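Side-chain contacts in response regulator (Caulobacter vibrioides, PDB 3N0R), which probably relays a general stress signal as a two-component anti-anti-sigma factor, its receiver domain holding back a sigma-like domain until phosphorylation: residues L164-E169 against S220-V225; E199-R204 against D227-M232. The protein carries 1 engineered substitution. One frame throughout, in Å; residues are numbered along the deposited sequence.

Contact 1 of 2, residues L164-E169 against S220-V225; sequences LIIEDE and SGIDAV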
ATOM      1  N   LEU A 164      -1.918 -15.768   9.521  1.00 13.23           N
ATOM      2  CA  LEU A 164      -2.716 -15.614  10.740  1.00 13.68           C
ATOM      3  C   LEU A 164      -3.568 -14.357  10.613  1.00 13.95           C
ATOM      4  O   LEU A 164      -3.065 -13.292  10.227  1.00 14.37           O
ATOM      5  CB  LEU A 164      -1.792 -15.477  11.955  1.00 14.60           C
ATOM      6  CG  LEU A 164      -2.464 -15.088  13.273  1.00 16.00           C
ATOM      7  CD1 LEU A 164      -3.434 -16.176  13.734  1.00 16.87           C
ATOM      8  CD2 LEU A 164      -1.412 -14.844  14.344  1.00 17.10           C
ATOM      9  N   ILE A 165      -4.855 -14.487  10.918  1.00 13.67           N
ATOM     10  CA  ILE A 165      -5.757 -13.342  10.940  1.00 13.47           C
ATOM     11  C   ILE A 165      -6.114 -13.036  12.392  1.00 13.71           C
ATOM     12  O   ILE A 165      -6.432 -13.949  13.151  1.00 14.68           O
ATOM     13  CB  ILE A 165      -7.040 -13.647  10.128  1.00 13.90           C
ATOM     14  CG1 ILE A 165      -6.695 -13.865   8.651  1.00 15.87           C
ATOM     15  CG2 ILE A 165      -8.077 -12.529  10.303  1.00 14.92           C
ATOM     16  CD1 ILE A 165      -7.761 -14.563   7.873  1.00 17.33           C
ATOM     17  N   ILE A 166      -6.045 -11.761  12.776  1.00 13.54           N
ATOM     18  CA  ILE A 166      -6.474 -11.326  14.106  1.00 15.09           C
ATOM     19  C   ILE A 166      -7.625 -10.338  13.932  1.00 15.04           C
ATOM     20  O   ILE A 166      -7.427  -9.182  13.550  1.00 15.83           O
ATOM     21  CB  ILE A 166      -5.324 -10.701  14.936  1.00 14.93           C
ATOM     22  CG1 ILE A 166      -4.068 -11.590  14.905  1.00 15.83           C
ATOM     23  CG2 ILE A 166      -5.787 -10.445  16.367  1.00 16.29           C
ATOM     24  CD1 ILE A 166      -2.823 -10.935  15.493  1.00 16.25           C
ATOM     25  N   GLU A 167      -8.835 -10.826  14.169  1.00 15.43           N
ATOM     26  CA  GLU A 167     -10.046 -10.078  13.878  1.00 16.66           C
ATOM     27  C   GLU A 167     -11.168 -10.687  14.692  1.00 17.70           C
ATOM     28  O   GLU A 167     -11.367 -11.901  14.664  1.00 19.34           O
ATOM     29  CB  GLU A 167     -10.373 -10.176  12.383  1.00 17.52           C
ATOM     30  CG  GLU A 167     -11.662  -9.483  11.984  1.00 17.93           C
ATOM     31  CD  GLU A 167     -11.643  -8.011  12.304  1.00 19.67           C
ATOM     32  OE1 GLU A 167     -12.432  -7.571  13.164  1.00 22.67           O
ATOM     33  OE2 GLU A 167     -10.825  -7.290  11.697  1.00 20.41           O
ATOM     34  N   ASP A 168     -11.911  -9.854  15.410  1.00 18.43           N
ATOM     35  CA  ASP A 168     -13.006 -10.360  16.239  1.00 20.20           C
ATOM     36  C   ASP A 168     -14.396 -10.150  15.636  1.00 19.53           C
ATOM     37  O   ASP A 168     -15.354 -10.775  16.072  1.00 22.01           O
ATOM     38  CB  ASP A 168     -12.936  -9.819  17.676  1.00 22.95           C
ATOM     39  CG  ASP A 168     -12.993  -8.312  17.744  1.00 25.70           C
ATOM     40  OD1 ASP A 168     -12.812  -7.639  16.710  1.00 26.67           O
ATOM     41  OD2 ASP A 168     -13.208  -7.796  18.860  1.00 29.39           O
ATOM     42  N   GLU A 169     -14.522  -9.278  14.640  1.00 19.08           N
ATOM     43  CA  GLU A 169     -15.818  -9.102  13.988  1.00 20.20           C
ATOM     44  C   GLU A 169     -16.023 -10.292  13.063  1.00 19.40           C
ATOM     45  O   GLU A 169     -15.266 -10.466  12.122  1.00 18.93           O
ATOM     46  CB  GLU A 169     -15.856  -7.811  13.175  1.00 21.41           C
ATOM     47  CG  GLU A 169     -15.849  -6.537  13.982  1.00 26.94           C
ATOM     48  CD  GLU A 169     -16.347  -5.363  13.164  1.00 31.81           C
ATOM     49  OE1 GLU A 169     -15.540  -4.754  12.434  1.00 32.43           O
ATOM     50  OE2 GLU A 169     -17.559  -5.068  13.226  1.00 35.19           O
ATOM     51  N   SER A 220      -5.101  -3.275  20.491  1.00 32.74           N
ATOM     52  CA  SER A 220      -4.564  -3.601  19.180  1.00 31.96           C
ATOM     53  C   SER A 220      -4.299  -5.102  19.125  1.00 29.56           C
ATOM     54  O   SER A 220      -3.590  -5.642  19.973  1.00 29.32           O
ATOM     55  CB  SER A 220      -3.263  -2.827  18.947  1.00 33.45           C
ATOM     56  OG  SER A 220      -2.778  -3.006  17.626  1.00 35.34           O
ATOM     57  N   GLY A 221      -4.873  -5.771  18.130  1.00 27.24           N
ATOM     58  CA  GLY A 221      -4.788  -7.216  18.025  1.00 25.95           C
ATOM     59  C   GLY A 221      -3.374  -7.761  17.974  1.00 23.47           C
ATOM     60  O   GLY A 221      -3.124  -8.886  18.393  1.00 24.33           O
ATOM     61  N   ILE A 222      -2.445  -6.957  17.473  1.00 22.19           N
ATOM     62  CA  ILE A 222      -1.081  -7.412  17.245  1.00 21.82           C
ATOM     63  C   ILE A 222      -0.210  -7.375  18.506  1.00 22.06           C
ATOM     64  O   ILE A 222       0.873  -7.964  18.533  1.00 22.27           O
ATOM     65  CB  ILE A 222      -0.409  -6.555  16.141  1.00 22.61           C
ATOM     66  CG1 ILE A 222       0.728  -7.321  15.455  1.00 23.40           C
ATOM     67  CG2 ILE A 222       0.053  -5.209  16.702  1.00 23.36           C
ATOM     68  CD1 ILE A 222       0.260  -8.492  14.615  1.00 23.02           C
ATOM     69  N   ASP A 223      -0.688  -6.707  19.553  1.00 22.34           N
ATOM     70  CA  ASP A 223       0.188  -6.330  20.669  1.00 24.28           C
ATOM     71  C   ASP A 223       0.984  -7.460  21.321  1.00 23.73           C
ATOM     72  O   ASP A 223       2.155  -7.276  21.657  1.00 24.99           O
ATOM     73  CB  ASP A 223      -0.581  -5.549  21.742  1.00 28.40           C
ATOM     74  CG  ASP A 223      -0.710  -4.074  21.409  1.00 33.81           C
ATOM     75  OD1 ASP A 223      -0.059  -3.628  20.439  1.00 35.54           O
ATOM     76  OD2 ASP A 223      -1.444  -3.361  22.126  1.00 36.47           O
ATOM     77  N   ALA A 224       0.358  -8.615  21.528  1.00 23.04           N
ATOM     78  CA  ALA A 224       1.023  -9.696  22.250  1.00 23.49           C
ATOM     79  C   ALA A 224       1.933 -10.532  21.361  1.00 23.98           C
ATOM     80  O   ALA A 224       2.670 -11.384  21.857  1.00 26.37           O
ATOM     81  CB  ALA A 224       0.002 -10.580  22.961  1.00 23.92           C
ATOM     82  N   VAL A 225       1.890 -10.292  20.053  1.00 22.77           N
ATOM     83  CA  VAL A 225       2.738 -11.055  19.141  1.00 22.37           C
ATOM     84  C   VAL A 225       3.724 -10.175  18.362  1.00 22.66           C
ATOM     85  O   VAL A 225       4.569 -10.681  17.620  1.00 22.58           O
ATOM     86  CB  VAL A 225       1.901 -11.925  18.167  1.00 21.63           C
ATOM     87  CG1 VAL A 225       1.136 -12.995  18.938  1.00 22.42           C
ATOM     88  CG2 VAL A 225       0.962 -11.064  17.323  1.00 21.94           C
TER
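Two torsions set Ile166 against the 220-225 loop: chi1 of -48° swings CG1 to the side of the backbone N, and chi2 of 170° extends the branch so that CD1 reaches out over Gly221. Ile166 CD1 lies 3.6 Å from Gly221 O, and Ile166 CG2 lies 3.8 Å from Gly221 CA. The backbone of the glycine is therefore covered by both arms of one side chain. Further along the loop, Ile222 meets Ile166 at about a right angle, CD1 to CD1 at 4.0 Å, and Val225 CG2 stands 4.2 Å from Ile166 CD1. This is the doubly wound alpha/beta fold of a response regulator receiver: Ile166 ends strand 162-166, which lies between strands 186-191 and 208-212, and the loop leads from strand 208-212 into helix 226-231. Beyond Ile166 the chain turns polar: Glu167 OE1 accepts the backbone N of Glu169 at 3.1 Å through its anti lone pair, in a nearly straight bond (162°). Glu167 OE2 lies close to the carboxylate of Asp212, predicted to be the phosphorylation site and not phosphorylated here.

Contact 2 of 2, residues E199-R204 against D227-M232; sequences EAVTRR and DILGRM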
ATOM      1  N   GLU A 199      -1.486 -17.602  21.397  1.00 18.78           N
ATOM      2  CA  GLU A 199      -1.590 -19.053  21.349  1.00 19.52           C
ATOM      3  C   GLU A 199      -1.290 -19.582  19.944  1.00 17.98           C
ATOM      4  O   GLU A 199      -0.544 -20.552  19.776  1.00 19.30           O
ATOM      5  CB  GLU A 199      -2.985 -19.478  21.784  1.00 23.95           C
ATOM      6  CG  GLU A 199      -3.143 -20.964  21.970  1.00 29.39           C
ATOM      7  CD  GLU A 199      -4.465 -21.319  22.622  1.00 34.95           C
ATOM      8  OE1 GLU A 199      -5.394 -20.476  22.589  1.00 36.44           O
ATOM      9  OE2 GLU A 199      -4.576 -22.434  23.175  1.00 38.23           O
ATOM     10  N   ALA A 200      -1.868 -18.938  18.937  1.00 17.09           N
ATOM     11  CA  ALA A 200      -1.632 -19.352  17.554  1.00 17.10           C
ATOM     12  C   ALA A 200      -0.158 -19.265  17.159  1.00 15.99           C
ATOM     13  O   ALA A 200       0.396 -20.198  16.567  1.00 16.94           O
ATOM     14  CB  ALA A 200      -2.483 -18.534  16.602  1.00 17.21           C
ATOM     15  N   VAL A 201       0.477 -18.140  17.471  1.00 16.64           N
ATOM     16  CA  VAL A 201       1.870 -17.934  17.084  1.00 16.85           C
ATOM     17  C   VAL A 201       2.799 -18.880  17.850  1.00 17.77           C
ATOM     18  O   VAL A 201       3.797 -19.336  17.316  1.00 19.39           O
ATOM     19  CB  VAL A 201       2.305 -16.462  17.264  1.00 18.08           C
ATOM     20  CG1 VAL A 201       3.793 -16.323  17.046  1.00 19.84           C
ATOM     21  CG2 VAL A 201       1.551 -15.561  16.290  1.00 18.00           C
ATOM     22  N   THR A 202       2.448 -19.192  19.090  1.00 17.66           N
ATOM     23  CA  THR A 202       3.221 -20.140  19.880  1.00 18.09           C
ATOM     24  C   THR A 202       3.218 -21.532  19.240  1.00 18.02           C
ATOM     25  O   THR A 202       4.211 -22.259  19.297  1.00 19.10           O
ATOM     26  CB  THR A 202       2.702 -20.185  21.320  1.00 19.62           C
ATOM     27  OG1 THR A 202       2.807 -18.875  21.892  1.00 21.11           O
ATOM     28  CG2 THR A 202       3.504 -21.158  22.162  1.00 19.93           C
ATOM     29  N   ARG A 203       2.112 -21.889  18.597  1.00 18.51           N
ATOM     30  CA  ARG A 203       2.036 -23.164  17.890  0.62 20.10           C
ATOM     31  C   ARG A 203       2.808 -23.149  16.574  1.00 20.37           C
ATOM     32  O   ARG A 203       3.493 -24.123  16.241  1.00 22.84           O
ATOM     33  CB  ARG A 203       0.584 -23.567  17.636  0.62 22.48           C
ATOM     34  CG  ARG A 203      -0.067 -24.253  18.811  0.62 25.47           C
ATOM     35  CD  ARG A 203      -1.371 -24.923  18.413  0.62 28.31           C
ATOM     36  NE  ARG A 203      -1.869 -25.786  19.479  0.62 31.08           N
ATOM     37  CZ  ARG A 203      -2.338 -25.332  20.636  0.62 32.32           C
ATOM     38  NH1 ARG A 203      -2.368 -24.028  20.864  0.62 32.13           N
ATOM     39  NH2 ARG A 203      -2.774 -26.176  21.561  0.62 33.25           N
ATOM     40  N   ARG A 204       2.698 -22.054  15.821  1.00 20.83           N
ATOM     41  CA  ARG A 204       3.364 -21.969  14.530  1.00 23.78           C
ATOM     42  C   ARG A 204       3.573 -20.514  14.141  1.00 22.08           C
ATOM     43  O   ARG A 204       2.651 -19.718  14.214  1.00 22.72           O
ATOM     44  CB  ARG A 204       2.516 -22.673  13.469  1.00 29.49           C
ATOM     45  CG  ARG A 204       3.266 -23.065  12.208  1.00 35.13           C
ATOM     46  CD  ARG A 204       2.446 -24.053  11.391  1.00 39.04           C
ATOM     47  NE  ARG A 204       3.215 -24.814  10.403  1.00 42.33           N
ATOM     48  CZ  ARG A 204       4.364 -24.430   9.846  1.00 44.72           C
ATOM     49  NH1 ARG A 204       4.923 -23.266  10.152  1.00 45.57           N
ATOM     50  NH2 ARG A 204       4.956 -25.221   8.957  1.00 45.51           N
ATOM     51  N   ASP A 227       6.403  -8.508  19.092  1.00 30.14           N
ATOM     52  CA  ASP A 227       7.830  -8.745  19.304  1.00 32.10           C
ATOM     53  C   ASP A 227       8.321 -10.012  18.601  1.00 30.41           C
ATOM     54  O   ASP A 227       9.346  -9.994  17.910  1.00 31.27           O
ATOM     55  CB  ASP A 227       8.158  -8.811  20.800  1.00 36.13           C
ATOM     56  CG  ASP A 227       7.986  -7.474  21.497  1.00 39.83           C
ATOM     57  OD1 ASP A 227       7.844  -6.445  20.800  1.00 41.23           O
ATOM     58  OD2 ASP A 227       8.009  -7.451  22.748  1.00 41.38           O
ATOM     59  N   ILE A 228       7.582 -11.103  18.783  1.00 28.85           N
ATOM     60  CA  ILE A 228       7.905 -12.385  18.164  1.00 28.54           C
ATOM     61  C   ILE A 228       7.920 -12.260  16.645  1.00 27.19           C
ATOM     62  O   ILE A 228       8.840 -12.737  15.981  1.00 27.97           O
ATOM     63  CB  ILE A 228       6.892 -13.484  18.569  1.00 30.03           C
ATOM     64  CG1 ILE A 228       6.956 -13.759  20.073  1.00 30.97           C
ATOM     65  CG2 ILE A 228       7.153 -14.770  17.794  1.00 30.69           C
ATOM     66  CD1 ILE A 228       5.758 -14.530  20.593  1.00 32.10           C
ATOM     67  N   LEU A 229       6.896 -11.613  16.096  1.00 26.11           N
ATOM     68  CA  LEU A 229       6.804 -11.437  14.653  1.00 25.81           C
ATOM     69  C   LEU A 229       7.952 -10.579  14.144  1.00 28.14           C
ATOM     70  O   LEU A 229       8.496 -10.833  13.070  1.00 28.80           O
ATOM     71  CB  LEU A 229       5.468 -10.798  14.283  1.00 23.95           C
ATOM     72  CG  LEU A 229       4.228 -11.626  14.627  1.00 23.59           C
ATOM     73  CD1 LEU A 229       2.971 -10.827  14.335  1.00 24.06           C
ATOM     74  CD2 LEU A 229       4.225 -12.937  13.858  1.00 24.91           C
ATOM     75  N   GLY A 230       8.319  -9.567  14.923  1.00 30.36           N
ATOM     76  CA  GLY A 230       9.376  -8.650  14.534  1.00 32.49           C
ATOM     77  C   GLY A 230      10.722  -9.331  14.395  1.00 35.07           C
ATOM     78  O   GLY A 230      11.499  -9.022  13.492  1.00 35.08           O
ATOM     79  N   ARG A 231      11.000 -10.271  15.287  1.00 36.87           N
ATOM     80  CA  ARG A 231      12.279 -10.969  15.272  1.00 39.41           C
ATOM     81  C   ARG A 231      12.388 -11.933  14.088  1.00 39.68           C
ATOM     82  O   ARG A 231      13.487 -12.293  13.666  1.00 40.23           O
ATOM     83  CB  ARG A 231      12.503 -11.685  16.605  1.00 42.31           C
ATOM     84  CG  ARG A 231      12.575 -10.723  17.785  1.00 44.71           C
ATOM     85  CD  ARG A 231      13.071 -11.403  19.052  1.00 46.91           C
ATOM     86  NE  ARG A 231      12.004 -12.087  19.778  1.00 48.73           N
ATOM     87  CZ  ARG A 231      11.689 -13.368  19.615  1.00 50.05           C
ATOM     88  NH1 ARG A 231      12.355 -14.113  18.742  1.00 50.63           N
ATOM     89  NH2 ARG A 231      10.705 -13.905  20.324  1.00 50.17           N
HETATM   90  N   MSE A 232      11.240 -12.330  13.547  1.00 39.12           N
HETATM   91  CA  MSE A 232      11.212 -13.220  12.393  0.62 39.52           C
HETATM   92  C   MSE A 232      10.926 -12.441  11.110  1.00 37.07           C
HETATM   93  O   MSE A 232      10.762 -13.022  10.036  1.00 36.46           O
HETATM   94  CB  MSE A 232      10.169 -14.322  12.591  0.62 43.18           C
HETATM   95  CG  MSE A 232      10.390 -15.171  13.836  0.62 47.06           C
HETATM   96 SE   MSE A 232      12.186 -15.925  13.939  0.62 51.39          SE
HETATM   97  CE  MSE A 232      12.291 -16.705  12.152  0.62 50.50           C
TER
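Val201 presents its CG1 methyl to the CG2 branch of Ile228, 3.8 Å away, and the two side chains run antiparallel, passing alongside each other. Each points from its own helix into the interface between helix 194-203 and helix 226-231, where the closest alpha carbons, those of Val201 and Ile228, stand 8.3 Å apart. With chi1 at 172°, CG1 of Val201 is anti to the backbone N and takes the Ile228 side, leaving CG2 for Leu229. That second contact is looser, 4.5 Å from Val201 CG2 to Leu229 CD2, and Leu229 arrives at it through the end of its chain. One valine thus fits against two consecutive residues of the neighbouring helix. The helices belong to the layer on one side of the receiver's parallel sheet: Val201 also rests on Leu164 of strand 162-166, whereas Leu229 turns to Pro206 and Val234 in the loops nearby. On the outward part of helix 194-203, in one of the two conformers of Arg203, NH1 makes a long salt bridge (3.6 Å) to Glu199 OE2, one turn back, so this pairing is doubtful. Arg204, just past the helical residues, pairs instead with Glu162. Between the two segments the touching groups are all aliphatic, methyl against methyl; their contact has no directional bond to fix a precise angle between the helices, and rests on shape and the exclusion of water.

How the contacts relate
The centres of contacts 1 and 2 lie 12 Å apart within the receiver domain, and their segments alternate along the chain: 164-169, 199-204, 220-225, 227-232. Contact 1 joins strand 162-166, next to the middle strand 208-212 of the five-stranded parallel sheet, to a loop, while contact 2 joins helices 194-203 and 226-231, which pack on one side of that sheet. They merge into a single hydrophobic layer: Leu164 CD2 meets Val201 CG2 at 3.6 Å, and Ile222 CD1 meets Leu229 CD1 at 3.6 Å, with Val225 also against Val201. The strand, the loop and both helices are thereby packed together, connecting the acidic loop that follows strand 162-166, near the predicted phosphorylation site, with the helical layer.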